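Local coordinates for protein molybdopterin synthase catalytic subunit (Helicobacter pylori, PDB 3RPF) that probably converts precursor Z into molybdopterin, inserting two sulfur atoms carried by MoaD to form the dithiolene group, at residues L5-G10 / I53-L58; Q47-D52 / I121-L126; G73-M78 / V95-N100; M78-G83 / S90-V95. All blocks are in the same frame, centred on the assembly; numbering follows the deposited sequence.

Contact 1: residues L5-G10 / I53-L58; sequences LKIIQG and IYEALL. With EDO (1,2-ethanediol), chain G.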
# COMPACT_ATOMS: atom_id res chain seq x y z
N LEU A 5 -16.20 6.15 6.21
CA LEU A 5 -16.60 5.30 5.09
C LEU A 5 -17.42 6.12 4.10
O LEU A 5 -18.45 6.68 4.48
CB LEU A 5 -17.46 4.14 5.60
CG LEU A 5 -18.24 3.34 4.54
CD1 LEU A 5 -17.28 2.77 3.53
CD2 LEU A 5 -19.04 2.22 5.17
N LYS A 6 -16.99 6.17 2.84
CA LYS A 6 -17.78 6.87 1.82
C LYS A 6 -18.34 5.93 0.76
O LYS A 6 -17.59 5.24 0.06
CB LYS A 6 -16.94 7.97 1.13
CG LYS A 6 -16.36 9.01 2.07
CD LYS A 6 -15.83 10.19 1.27
CE LYS A 6 -14.97 11.12 2.12
NZ LYS A 6 -14.07 11.95 1.27
N ILE A 7 -19.66 5.92 0.62
CA ILE A 7 -20.32 5.17 -0.43
C ILE A 7 -20.76 6.13 -1.52
O ILE A 7 -21.60 7.01 -1.30
CB ILE A 7 -21.52 4.39 0.13
CG1 ILE A 7 -21.03 3.32 1.10
CG2 ILE A 7 -22.33 3.76 -1.00
CD1 ILE A 7 -22.13 2.72 1.96
N ILE A 8 -20.18 5.97 -2.71
CA ILE A 8 -20.37 6.92 -3.79
C ILE A 8 -21.15 6.29 -4.92
O ILE A 8 -20.86 5.15 -5.32
CB ILE A 8 -19.00 7.39 -4.33
CG1 ILE A 8 -18.15 7.97 -3.20
CG2 ILE A 8 -19.18 8.43 -5.42
CD1 ILE A 8 -18.74 9.19 -2.56
N GLN A 9 -22.12 7.01 -5.45
CA GLN A 9 -22.84 6.55 -6.62
C GLN A 9 -21.95 6.67 -7.85
O GLN A 9 -21.50 7.76 -8.19
CB GLN A 9 -24.11 7.38 -6.83
CG GLN A 9 -24.96 6.90 -7.99
CD GLN A 9 -25.51 5.51 -7.74
OE1 GLN A 9 -26.12 5.26 -6.70
NE2 GLN A 9 -25.31 4.61 -8.69
N GLY A 10 -21.69 5.55 -8.51
CA GLY A 10 -20.81 5.54 -9.66
C GLY A 10 -19.34 5.55 -9.29
O GLY A 10 -18.97 5.22 -8.16
N ILE A 53 -24.46 -2.91 -2.47
CA ILE A 53 -23.87 -2.83 -1.13
C ILE A 53 -24.91 -2.98 -0.02
O ILE A 53 -25.96 -2.32 -0.06
CB ILE A 53 -23.13 -1.50 -0.93
CG1 ILE A 53 -21.98 -1.36 -1.93
CG2 ILE A 53 -22.60 -1.40 0.50
CD1 ILE A 53 -21.17 -0.10 -1.75
N TYR A 54 -24.65 -3.85 0.96
CA TYR A 54 -25.49 -3.91 2.17
C TYR A 54 -24.98 -2.81 3.11
O TYR A 54 -24.04 -3.03 3.88
CB TYR A 54 -25.36 -5.28 2.84
CG TYR A 54 -26.28 -5.58 4.02
CD1 TYR A 54 -26.40 -6.88 4.51
CD2 TYR A 54 -27.02 -4.59 4.64
CE1 TYR A 54 -27.21 -7.18 5.58
CE2 TYR A 54 -27.85 -4.88 5.72
CZ TYR A 54 -27.94 -6.17 6.19
OH TYR A 54 -28.75 -6.48 7.25
N GLU A 55 -25.58 -1.63 3.05
CA GLU A 55 -24.91 -0.46 3.64
C GLU A 55 -24.79 -0.50 5.15
O GLU A 55 -23.74 -0.18 5.71
CB GLU A 55 -25.54 0.85 3.16
CG GLU A 55 -25.53 0.99 1.65
CD GLU A 55 -25.92 2.38 1.19
OE1 GLU A 55 -26.13 2.58 -0.04
OE2 GLU A 55 -25.99 3.28 2.05
N ALA A 56 -25.87 -0.90 5.82
CA ALA A 56 -25.87 -0.95 7.29
C ALA A 56 -24.78 -1.89 7.80
O ALA A 56 -24.08 -1.57 8.76
CB ALA A 56 -27.25 -1.38 7.82
N LEU A 57 -24.63 -3.05 7.18
CA LEU A 57 -23.65 -4.02 7.67
C LEU A 57 -22.25 -3.59 7.26
O LEU A 57 -21.31 -3.72 8.04
CB LEU A 57 -23.96 -5.43 7.15
CG LEU A 57 -22.92 -6.51 7.47
CD1 LEU A 57 -22.64 -6.58 8.96
CD2 LEU A 57 -23.40 -7.85 6.94
N LEU A 58 -22.11 -3.04 6.06
CA LEU A 58 -20.80 -2.50 5.66
C LEU A 58 -20.32 -1.46 6.67
O LEU A 58 -19.15 -1.48 7.09
CB LEU A 58 -20.87 -1.91 4.25
CG LEU A 58 -19.55 -1.24 3.86
CD1 LEU A 58 -18.45 -2.28 3.88
CD2 LEU A 58 -19.67 -0.59 2.49
C1 EDO G . -28.75 -0.57 2.27
O1 EDO G . -28.33 -1.86 1.84
C2 EDO G . -29.45 -0.73 3.61
O2 EDO G . -28.58 -1.40 4.53
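Strand 5-9, an outermost strand of the mixed sheet within this chain, runs past the first turn of helix 55-71 without backbone pairing: Leu-5 and Leu-58 have CA atoms 8.9 Å apart, Ile-7 and Glu-55 CA atoms 8.3 Å apart, and side chains alone bridge the gap. Leu-5 lays CD2 against CG of Leu-58 at 3.7 Å, the side chains crossing at a slant. Ile-7 CD1 lies 3.8 Å from CG of Glu-55 and also meets CD2 of Leu-58, whereas its CG2 branch lies near CD1 of Ile-53, the two isoleucines passing each other in opposite senses. Glu-55 turns CG away from its carbonyl carbon (chi1 -57°), and its aliphatic part shares the packing. Tyr-54 is the N-cap residue, its ring stacked on Phe-8 of the Molybdopterin converting factor chain, and Leu-58 N closes the first helical turn on Tyr-54 O. A 1,2-ethanediol molecule, probably from the crystallisation liquor, accepts from Glu-55 N at O1 (3.0 Å) and Ala-56 N at O2, and donates from O1 to Ile-53 O. Apolar contacts thus join strand 5-9 to the helix start and Ile-53, while the diol takes up two first-turn N-H groups and Ile-53 O.

Contact 2: residues Q47-D52 / I121-L126; sequences QGLSFD and IWKYDL
Tyr-124 and Ser-50 form a hydrogen-bonded pair of an antiparallel sheet, in which strands 48-53 and 121-127 are the two central members; the short segments run at 149° to each other. From the backbone outward, CB of Tyr-124 passes Ser-50 O at 3.8 Å, and CD2 comes to 3.4 Å from that same oxygen, which lies at the ring edge near its plane. Farther out, CE2 is 3.4 Å from Asp-52 OD2. At the tip, OH gives OD2 a weak and doubtful hydrogen bond, with the carboxylate and ring planes 64° apart. Asp-52 OD1 also forms a salt bridge with Arg-131, whose side chain makes a cation-pi contact with the tyrosine ring. Leu-126, on this same face, rests CD2 near Ser-50 CB. The other face carries Leu-49, Phe-51, Lys-123 and Asp-125. There Lys-123, a substrate-binding residue by similarity along with Tyr-124 and Asp-125, runs beside Phe-51 and bends at chi3 (76°), its CD lying 3.8 Å from Leu-49 CD1. Asp-125 OD2 is salt-bridged to Arg-137, and OD1 comes to 3.4 Å from Leu-49 CD2.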
# COMPACT_ATOMS: atom_id res chain seq x y z
N GLN A 47 -18.32 -3.77 -20.40
CA GLN A 47 -18.40 -2.32 -20.38
C GLN A 47 -17.87 -1.77 -19.06
O GLN A 47 -17.47 -0.60 -18.97
CB GLN A 47 -19.85 -1.88 -20.56
CG GLN A 47 -20.43 -2.27 -21.90
CD GLN A 47 -21.95 -2.25 -21.88
OE1 GLN A 47 -22.57 -2.93 -21.06
NE2 GLN A 47 -22.54 -1.46 -22.76
N GLY A 48 -17.89 -2.61 -18.02
CA GLY A 48 -17.46 -2.18 -16.70
C GLY A 48 -18.06 -3.11 -15.66
O GLY A 48 -18.46 -4.24 -15.99
N LEU A 49 -18.12 -2.66 -14.41
CA LEU A 49 -18.68 -3.48 -13.36
C LEU A 49 -19.80 -2.71 -12.68
O LEU A 49 -19.93 -1.49 -12.86
CB LEU A 49 -17.61 -3.83 -12.32
CG LEU A 49 -16.31 -4.52 -12.75
CD1 LEU A 49 -15.32 -4.55 -11.58
CD2 LEU A 49 -16.55 -5.93 -13.29
N SER A 50 -20.60 -3.42 -11.90
CA SER A 50 -21.65 -2.78 -11.12
C SER A 50 -21.66 -3.40 -9.73
O SER A 50 -21.35 -4.59 -9.57
CB SER A 50 -23.01 -2.95 -11.79
OG SER A 50 -23.97 -2.13 -11.15
N PHE A 51 -21.98 -2.60 -8.72
CA PHE A 51 -21.93 -3.10 -7.35
C PHE A 51 -23.25 -2.90 -6.59
O PHE A 51 -23.91 -1.86 -6.74
CB PHE A 51 -20.79 -2.43 -6.59
CG PHE A 51 -19.41 -2.67 -7.18
CD1 PHE A 51 -18.66 -3.78 -6.80
CD2 PHE A 51 -18.88 -1.79 -8.09
CE1 PHE A 51 -17.39 -4.00 -7.35
CE2 PHE A 51 -17.60 -2.00 -8.64
CZ PHE A 51 -16.86 -3.11 -8.26
N ASP A 52 -23.66 -3.90 -5.81
CA ASP A 52 -24.66 -3.71 -4.76
C ASP A 52 -23.97 -3.73 -3.40
O ASP A 52 -23.01 -4.48 -3.19
CB ASP A 52 -25.71 -4.82 -4.78
CG ASP A 52 -26.61 -4.78 -6.00
OD1 ASP A 52 -26.75 -3.70 -6.63
OD2 ASP A 52 -27.19 -5.84 -6.33
N ILE A 121 -20.48 -6.84 -0.15
CA ILE A 121 -20.59 -6.14 -1.42
C ILE A 121 -20.67 -7.18 -2.54
O ILE A 121 -19.94 -8.18 -2.50
CB ILE A 121 -19.38 -5.23 -1.67
CG1 ILE A 121 -19.30 -4.13 -0.60
CG2 ILE A 121 -19.46 -4.63 -3.07
CD1 ILE A 121 -18.05 -3.22 -0.73
N TRP A 122 -21.54 -6.95 -3.53
CA TRP A 122 -21.75 -7.91 -4.62
C TRP A 122 -21.39 -7.31 -5.96
O TRP A 122 -21.76 -6.18 -6.28
CB TRP A 122 -23.19 -8.44 -4.62
CG TRP A 122 -23.49 -9.18 -3.36
CD1 TRP A 122 -23.28 -10.51 -3.12
CD2 TRP A 122 -23.99 -8.62 -2.15
NE1 TRP A 122 -23.62 -10.80 -1.82
CE2 TRP A 122 -24.06 -9.66 -1.20
CE3 TRP A 122 -24.38 -7.34 -1.77
CZ2 TRP A 122 -24.52 -9.46 0.10
CZ3 TRP A 122 -24.83 -7.14 -0.47
CH2 TRP A 122 -24.90 -8.19 0.44
N LYS A 123 -20.64 -8.07 -6.75
CA LYS A 123 -20.09 -7.56 -8.00
C LYS A 123 -20.73 -8.23 -9.20
O LYS A 123 -20.96 -9.44 -9.19
CB LYS A 123 -18.57 -7.79 -8.05
CG LYS A 123 -17.94 -7.50 -9.40
CD LYS A 123 -16.41 -7.33 -9.29
CE LYS A 123 -15.72 -8.67 -9.14
NZ LYS A 123 -14.23 -8.51 -9.00
N TYR A 124 -21.00 -7.43 -10.23
CA TYR A 124 -21.55 -7.91 -11.48
C TYR A 124 -20.71 -7.39 -12.64
O TYR A 124 -20.28 -6.22 -12.63
CB TYR A 124 -22.97 -7.37 -11.67
CG TYR A 124 -23.92 -7.66 -10.52
CD1 TYR A 124 -24.86 -8.68 -10.62
CD2 TYR A 124 -23.89 -6.91 -9.36
CE1 TYR A 124 -25.75 -8.94 -9.58
CE2 TYR A 124 -24.77 -7.17 -8.31
CZ TYR A 124 -25.70 -8.18 -8.43
OH TYR A 124 -26.57 -8.44 -7.39
N ASP A 125 -20.48 -8.22 -13.64
CA ASP A 125 -19.89 -7.78 -14.90
C ASP A 125 -20.96 -7.04 -15.70
O ASP A 125 -22.09 -7.48 -15.74
CB ASP A 125 -19.40 -8.99 -15.69
CG ASP A 125 -18.19 -9.67 -15.07
OD1 ASP A 125 -17.30 -8.96 -14.61
OD2 ASP A 125 -18.14 -10.91 -15.04
N LEU A 126 -20.62 -5.93 -16.33
CA LEU A 126 -21.58 -5.25 -17.19
C LEU A 126 -21.32 -5.71 -18.62
O LEU A 126 -20.32 -5.35 -19.21
CB LEU A 126 -21.40 -3.74 -17.12
CG LEU A 126 -22.10 -3.00 -15.99
CD1 LEU A 126 -22.06 -1.50 -16.17
CD2 LEU A 126 -23.49 -3.50 -15.84

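Contact 3: residues G73-M78 / V95-N100; sequences GVVLKM and VSMGKN. With SO4 (sulfate ion), chain E.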
# COMPACT_ATOMS: atom_id res chain seq x y z
N GLY A 73 -2.85 3.88 16.47
CA GLY A 73 -2.33 5.16 16.02
C GLY A 73 -2.46 5.35 14.51
O GLY A 73 -1.82 6.23 13.94
N VAL A 74 -3.29 4.53 13.88
CA VAL A 74 -3.46 4.58 12.42
C VAL A 74 -4.87 5.03 12.02
O VAL A 74 -5.86 4.51 12.54
CB VAL A 74 -3.19 3.19 11.82
CG1 VAL A 74 -3.55 3.15 10.33
CG2 VAL A 74 -1.72 2.81 12.03
N VAL A 75 -4.94 5.98 11.09
CA VAL A 75 -6.21 6.38 10.49
C VAL A 75 -6.50 5.52 9.27
O VAL A 75 -5.73 5.50 8.30
CB VAL A 75 -6.20 7.83 10.02
CG1 VAL A 75 -7.48 8.14 9.24
CG2 VAL A 75 -6.08 8.76 11.22
N LEU A 76 -7.61 4.80 9.32
CA LEU A 76 -7.98 3.93 8.22
C LEU A 76 -9.33 4.38 7.69
O LEU A 76 -10.31 4.43 8.44
CB LEU A 76 -8.06 2.49 8.72
CG LEU A 76 -8.47 1.42 7.70
CD1 LEU A 76 -7.43 1.29 6.58
CD2 LEU A 76 -8.67 0.07 8.40
N LYS A 77 -9.37 4.73 6.41
CA LYS A 77 -10.64 5.14 5.78
C LYS A 77 -10.78 4.50 4.43
O LYS A 77 -9.78 4.06 3.83
CB LYS A 77 -10.70 6.66 5.65
CG LYS A 77 -10.60 7.37 6.99
CD LYS A 77 -10.66 8.87 6.83
CE LYS A 77 -10.69 9.55 8.20
NZ LYS A 77 -10.86 11.02 8.09
N MSE A 78 -12.01 4.43 3.94
CA MSE A 78 -12.25 3.85 2.63
C MSE A 78 -13.43 4.50 1.92
O MSE A 78 -14.26 5.21 2.53
CB MSE A 78 -12.51 2.35 2.77
CG MSE A 78 -13.84 2.03 3.47
SE MSE A 78 -14.41 0.18 3.19
CE MSE A 78 -15.03 0.36 1.36
N VAL A 95 -7.14 4.06 2.51
CA VAL A 95 -5.91 4.67 2.99
C VAL A 95 -5.68 4.22 4.41
O VAL A 95 -6.62 4.10 5.20
CB VAL A 95 -6.00 6.20 2.95
CG1 VAL A 95 -7.19 6.68 3.80
CG2 VAL A 95 -4.71 6.84 3.43
N SER A 96 -4.42 3.95 4.72
CA SER A 96 -3.99 3.64 6.06
C SER A 96 -2.82 4.56 6.27
O SER A 96 -1.84 4.49 5.51
CB SER A 96 -3.52 2.18 6.13
OG SER A 96 -2.94 1.89 7.39
N MSE A 97 -2.91 5.44 7.26
CA MSE A 97 -1.82 6.42 7.46
C MSE A 97 -1.57 6.64 8.94
O MSE A 97 -2.47 6.46 9.76
CB MSE A 97 -2.16 7.75 6.78
CG MSE A 97 -3.58 8.27 7.16
SE MSE A 97 -4.11 9.91 6.22
CE MSE A 97 -6.07 9.69 6.24
N GLY A 98 -0.35 7.02 9.28
CA GLY A 98 -0.07 7.29 10.67
C GLY A 98 1.30 7.88 10.87
O GLY A 98 2.01 8.26 9.92
N LYS A 99 1.69 7.94 12.13
CA LYS A 99 2.98 8.46 12.47
C LYS A 99 4.08 7.58 11.89
O LYS A 99 4.99 8.09 11.23
CB LYS A 99 3.10 8.57 13.99
CG LYS A 99 4.48 8.93 14.50
CD LYS A 99 4.41 9.29 16.00
CE LYS A 99 5.74 9.05 16.70
NZ LYS A 99 6.04 10.09 17.73
N ASN A 100 3.99 6.27 12.12
CA ASN A 100 5.04 5.31 11.73
C ASN A 100 4.58 4.34 10.64
O ASN A 100 3.41 4.00 10.57
CB ASN A 100 5.50 4.52 12.96
CG ASN A 100 6.25 5.38 13.96
OD1 ASN A 100 5.73 5.70 15.03
ND2 ASN A 100 7.47 5.76 13.61
S SO4 E . 9.05 5.14 9.70
O1 SO4 E . 8.51 4.40 10.83
O2 SO4 E . 8.03 6.02 9.14
O3 SO4 E . 10.18 5.93 10.17
O4 SO4 E . 9.49 4.23 8.64
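Val-75 and Met-97, a selenomethionine in this crystal, lie side by side and point the same way, the methyl CE of the longer chain touching the valine CG1 at 3.7 Å. Met-97 places CG between its backbone N and carbonyl carbon (chi1 50°), where CG is 3.9 Å from Val-75 CB, and then extends alongside the valine. Lys-77 and Val-95 share this face: Lys-77 CB meets Val-95 CG1, while the lysine chain leads away to a salt bridge with Glu-24 of helix 14-27. The strands are antiparallel neighbours in the mixed sheet of the MoaE fold. Val-75 N donates to Met-97 O at 2.8 Å and Val-95 N to Lys-77 O at 3.0 Å, each bond being returned within its pair. On the opposite face, Val-74 CG1 lies 3.3 Å from Ser-96 OG, and that hydroxyl is hydrogen-bonded to Ala-104 O. Leu-76 sets CD1 against Val-95 O at 3.2 Å and Ser-96 CB, with Phe-111 of helix 101-118 packing on the leucine. Past the strand end, Asn-100, a substrate-binding residue by similarity, donates from ND2 to O1 of a sulfate ion, probably from the crystallisation liquor, at 3.3 Å; the ion is also hydrogen-bonded to Arg-101 NH2.

Contact 4: residues M78-G83 / S90-V95; sequences MAHSLG and SSFLCV
His-80 sits with the carbonyl oxygen of Ser-91 over one ring face, 3.2 Å above the plane and over its centre. Its CD2 touches both CD1 and CB of Phe-92 at 3.7 Å, the two rings inclined at 37° with centroids 5.7 Å apart. Met-78, modelled as selenomethionine, crosses Phe-92 at nearly a right angle; a bend at chi3 (-76°) carries its CE to the phenyl edge, 3.8 Å from CE1. Two bonds position the imidazole and should limit its rotation: ND1 donates to Ser-81 O at 2.9 Å with the acceptor in the ring plane, while NE2 bonds Gly-74 N of the Molybdopterin converting factor chain. Ser-91 OG reaches Gly-74 O of that same chain, so both strands present polar groups to the partner's glycine, consistent with the carrier's C-terminal Gly-Gly tail entering here, as the reaction suggests. Behind them, Ala-79 and Leu-93 exchange backbone bonds, Ser-81 N donates to Ser-91 O at 2.8 Å, and Ser-91 with Phe-92 forms a classic beta bulge opposite Gly-38. Strands 5-9 and 32-39 flank this central pair in the sheet; helix 101-118 packs on the Met-78, Phe-92 and Cys-94 face, and helix 14-27 on that of Ala-79 and Leu-93.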
# COMPACT_ATOMS: atom_id res chain seq x y z
N MSE A 78 -12.01 4.43 3.94
CA MSE A 78 -12.25 3.85 2.63
C MSE A 78 -13.43 4.50 1.92
O MSE A 78 -14.26 5.21 2.53
CB MSE A 78 -12.51 2.35 2.77
CG MSE A 78 -13.84 2.03 3.47
SE MSE A 78 -14.41 0.18 3.19
CE MSE A 78 -15.03 0.36 1.36
N ALA A 79 -13.49 4.28 0.61
CA ALA A 79 -14.61 4.70 -0.20
C ALA A 79 -14.85 3.60 -1.20
O ALA A 79 -13.92 2.92 -1.61
CB ALA A 79 -14.29 5.99 -0.93
N HIS A 80 -16.11 3.42 -1.60
CA HIS A 80 -16.43 2.37 -2.55
C HIS A 80 -17.59 2.84 -3.41
O HIS A 80 -18.47 3.57 -2.93
CB HIS A 80 -16.79 1.07 -1.83
CG HIS A 80 -16.67 -0.15 -2.68
ND1 HIS A 80 -17.49 -0.40 -3.75
CD2 HIS A 80 -15.79 -1.19 -2.63
CE1 HIS A 80 -17.14 -1.53 -4.33
NE2 HIS A 80 -16.11 -2.03 -3.67
N SER A 81 -17.58 2.45 -4.68
CA SER A 81 -18.66 2.79 -5.60
C SER A 81 -19.91 1.95 -5.38
O SER A 81 -19.83 0.79 -4.97
CB SER A 81 -18.20 2.60 -7.04
OG SER A 81 -17.19 3.52 -7.40
N LEU A 82 -21.07 2.54 -5.66
CA LEU A 82 -22.34 1.82 -5.71
C LEU A 82 -22.88 1.96 -7.13
O LEU A 82 -22.85 3.05 -7.70
CB LEU A 82 -23.34 2.41 -4.70
CG LEU A 82 -24.73 1.76 -4.64
CD1 LEU A 82 -24.63 0.35 -4.07
CD2 LEU A 82 -25.69 2.60 -3.80
N GLY A 83 -23.37 0.86 -7.70
CA GLY A 83 -23.88 0.92 -9.06
C GLY A 83 -22.78 0.77 -10.10
O GLY A 83 -21.78 0.09 -9.84
N SER A 90 -12.31 4.03 -11.13
CA SER A 90 -12.00 3.42 -9.83
C SER A 90 -13.25 3.08 -9.04
O SER A 90 -14.21 3.86 -9.00
CB SER A 90 -11.09 4.34 -9.01
OG SER A 90 -9.94 4.71 -9.76
N SER A 91 -13.24 1.94 -8.37
CA SER A 91 -14.44 1.47 -7.68
C SER A 91 -14.21 1.35 -6.19
O SER A 91 -15.17 1.18 -5.42
CB SER A 91 -14.86 0.12 -8.24
OG SER A 91 -13.84 -0.84 -8.03
N PHE A 92 -12.95 1.42 -5.77
CA PHE A 92 -12.63 1.19 -4.37
C PHE A 92 -11.32 1.91 -4.08
O PHE A 92 -10.43 1.94 -4.92
CB PHE A 92 -12.51 -0.32 -4.12
CG PHE A 92 -11.84 -0.68 -2.80
CD1 PHE A 92 -12.37 -0.24 -1.59
CD2 PHE A 92 -10.73 -1.51 -2.78
CE1 PHE A 92 -11.77 -0.59 -0.38
CE2 PHE A 92 -10.12 -1.88 -1.57
CZ PHE A 92 -10.65 -1.41 -0.36
N LEU A 93 -11.23 2.51 -2.90
CA LEU A 93 -10.02 3.21 -2.50
C LEU A 93 -9.93 3.13 -1.00
O LEU A 93 -10.94 3.27 -0.30
CB LEU A 93 -10.08 4.68 -2.94
CG LEU A 93 -8.85 5.53 -2.61
CD1 LEU A 93 -8.55 6.53 -3.72
CD2 LEU A 93 -9.07 6.25 -1.30
N CYS A 94 -8.74 2.86 -0.49
CA CYS A 94 -8.56 2.95 0.94
C CYS A 94 -7.21 3.49 1.31
O CYS A 94 -6.25 3.45 0.51
CB CYS A 94 -8.83 1.61 1.62
SG CYS A 94 -7.67 0.33 1.20
N VAL A 95 -7.14 4.06 2.51
CA VAL A 95 -5.91 4.67 2.99
C VAL A 95 -5.68 4.22 4.41
O VAL A 95 -6.62 4.10 5.20
CB VAL A 95 -6.00 6.20 2.95
CG1 VAL A 95 -7.19 6.68 3.80
CG2 VAL A 95 -4.71 6.84 3.43

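How the contacts relate
Contacts 3 and 4 are successive parts of one strand pairing, 74-82 with 90-98, sharing Met-78 and Val-95, their centres about 16 Å apart. Contact 1 adjoins this sheet through strand 5-9: Gly-10 O lies 2.6 Å from Ser-81 OG, probably hydrogen-bonded. Contact 2 belongs to the second sheet, joined through the chain's corner at Gly-83, with Phe-51 N 2.9 Å from Gly-83 O. Phe-51 also packs edge-to-face on His-80, while Trp-122 touches Tyr-54 of contact 1. Lys-123, assigned to substrate binding by similarity, has its side chain about 7 Å from that of Ser-91 and about 5 Å from a sulfate that may mark the pocket, whereas the centres of contacts 2 and 3 are about 28 Å apart.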